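Local coordinates for sarcosine oxidase (Pyrococcus horikoshii, PDB 1Y56), which probably forms the flavin-bearing beta subunit of an L-proline dehydrogenase complex, oxidising L-proline with the help of bound FAD, at residues B[65-70]-B[340-345]. Numbering follows the deposited sequence.
Sequences KRSVEL and MAPAVG
S67 and A343 mark the point where two helices cross almost at right angles (98°), the axes of segments 65-70 and 340-345 approaching to 7.6 Å. S67 CA and A343 CA stand 4.6 Å apart, a spacing that suits small residues: the methyl CB of A343 packs against CB and OG of S67. The hydroxyl does polar work as well. S67 OG is hydrogen-bonded to M339 O and takes a weak bond, 3.4 Å long and bent to 146°, from A343 N. P342 has no amide hydrogen, and the helix is kinked here, with A343 N making no bond to the preceding turn; a serine is therefore well suited to offer this N-H an acceptor. Next to it, L70 CB meets P342 CB at 3.8 Å; with CG beside the backbone N (chi1 -64°), the two leucine methyls part, CD1 going to the P342 carbonyl and CD2 toward R66.

The other flank is looser and polar. R66 makes no direct contact with 340-345, but its guanidinium lies with one face over L70 CD2, and R66 NH1 forms an in-plane salt bridge with E69 OE2 at 3.0 Å. K65 reaches E69 OE1 in a long one, and R66 NH2 carries this partly exposed network to E346 on the second helix.

Helix 58-78 thus covers one side of helix 337-354, which also packs, through A341 and V344, on helix 15-26 of the Rossmann-type FAD-binding domain.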
loop_
_atom_site.group_PDB
_atom_site.type_symbol
_atom_site.label_atom_id
_atom_site.label_comp_id
_atom_site.label_asym_id
_atom_site.label_seq_id
_atom_site.Cartn_x
_atom_site.Cartn_y
_atom_site.Cartn_z
ATOM N N LYS B 65 -32.895 50.140 24.356
ATOM C CA LYS B 65 -32.762 51.587 24.418
ATOM C C LYS B 65 -31.391 51.907 25.006
ATOM O O LYS B 65 -30.609 52.666 24.431
ATOM C CB LYS B 65 -33.857 52.213 25.283
ATOM C CG LYS B 65 -33.949 53.731 25.137
ATOM C CD LYS B 65 -34.193 54.455 26.467
ATOM C CE LYS B 65 -35.062 55.721 26.280
ATOM N NZ LYS B 65 -34.615 56.703 25.234
ATOM N N ARG B 66 -31.091 51.303 26.144
ATOM C CA ARG B 66 -29.803 51.517 26.749
ATOM C C ARG B 66 -28.702 51.055 25.801
ATOM O O ARG B 66 -27.737 51.781 25.555
ATOM C CB ARG B 66 -29.721 50.779 28.076
ATOM C CG ARG B 66 -28.392 50.918 28.756
ATOM C CD ARG B 66 -28.126 52.344 29.046
ATOM N NE ARG B 66 -26.796 52.497 29.597
ATOM C CZ ARG B 66 -26.025 53.556 29.395
ATOM N NH1 ARG B 66 -26.456 54.563 28.640
ATOM N NH2 ARG B 66 -24.824 53.598 29.940
ATOM N N SER B 67 -28.866 49.851 25.260
ATOM C CA SER B 67 -27.859 49.261 24.395
ATOM C C SER B 67 -27.497 50.221 23.267
ATOM O O SER B 67 -26.308 50.503 23.051
ATOM C CB SER B 67 -28.328 47.922 23.843
ATOM O OG SER B 67 -27.225 47.058 23.663
ATOM N N VAL B 68 -28.518 50.749 22.587
ATOM C CA VAL B 68 -28.310 51.718 21.510
ATOM C C VAL B 68 -27.534 52.969 21.968
ATOM O O VAL B 68 -26.710 53.505 21.215
ATOM C CB VAL B 68 -29.629 52.075 20.802
ATOM C CG1 VAL B 68 -29.426 53.173 19.778
ATOM C CG2 VAL B 68 -30.173 50.838 20.109
ATOM N N GLU B 69 -27.763 53.421 23.198
ATOM C CA GLU B 69 -26.981 54.536 23.724
ATOM C C GLU B 69 -25.511 54.142 23.775
ATOM O O GLU B 69 -24.632 54.927 23.406
ATOM C CB GLU B 69 -27.491 54.990 25.093
ATOM C CG GLU B 69 -28.803 55.770 25.022
ATOM C CD GLU B 69 -29.640 55.721 26.308
ATOM O OE1 GLU B 69 -30.868 55.957 26.191
ATOM O OE2 GLU B 69 -29.096 55.457 27.417
ATOM N N LEU B 70 -25.242 52.910 24.193
ATOM C CA LEU B 70 -23.858 52.442 24.268
ATOM C C LEU B 70 -23.237 52.232 22.881
ATOM O O LEU B 70 -22.045 52.474 22.678
ATOM C CB LEU B 70 -23.746 51.190 25.141
ATOM C CG LEU B 70 -24.107 51.355 26.619
ATOM C CD1 LEU B 70 -24.191 50.001 27.281
ATOM C CD2 LEU B 70 -23.107 52.230 27.339
ATOM N N MET B 340 -27.722 43.187 21.725
ATOM C CA MET B 340 -27.837 43.328 23.179
ATOM C C MET B 340 -26.497 43.525 23.890
ATOM O O MET B 340 -26.446 44.088 24.988
ATOM C CB MET B 340 -28.535 42.108 23.773
ATOM C CG MET B 340 -30.034 42.112 23.630
ATOM S SD MET B 340 -30.799 40.638 24.326
ATOM C CE MET B 340 -30.426 40.837 26.071
ATOM N N ALA B 341 -25.425 43.055 23.257
ATOM C CA ALA B 341 -24.148 42.840 23.925
ATOM C C ALA B 341 -23.654 43.986 24.804
ATOM O O ALA B 341 -23.356 43.755 25.973
ATOM C CB ALA B 341 -23.080 42.413 22.921
ATOM N N PRO B 342 -23.569 45.223 24.263
ATOM C CA PRO B 342 -23.102 46.356 25.057
ATOM C C PRO B 342 -23.869 46.511 26.358
ATOM O O PRO B 342 -23.262 46.762 27.406
ATOM C CB PRO B 342 -23.404 47.541 24.152
ATOM C CG PRO B 342 -23.249 46.997 22.819
ATOM C CD PRO B 342 -23.897 45.663 22.895
ATOM N N ALA B 343 -25.187 46.356 26.290
ATOM C CA ALA B 343 -26.010 46.416 27.483
ATOM C C ALA B 343 -25.814 45.224 28.417
ATOM O O ALA B 343 -25.726 45.417 29.633
ATOM C CB ALA B 343 -27.468 46.597 27.127
ATOM N N VAL B 344 -25.732 44.001 27.888
ATOM C CA VAL B 344 -25.539 42.863 28.802
ATOM C C VAL B 344 -24.162 42.933 29.468
ATOM O O VAL B 344 -23.989 42.473 30.607
ATOM C CB VAL B 344 -25.820 41.453 28.193
ATOM C CG1 VAL B 344 -26.920 41.512 27.160
ATOM C CG2 VAL B 344 -24.568 40.818 27.629
ATOM N N GLY B 345 -23.195 43.523 28.760
ATOM C CA GLY B 345 -21.873 43.762 29.319
ATOM C C GLY B 345 -22.052 44.577 30.583
ATOM O O GLY B 345 -21.649 44.154 31.676
#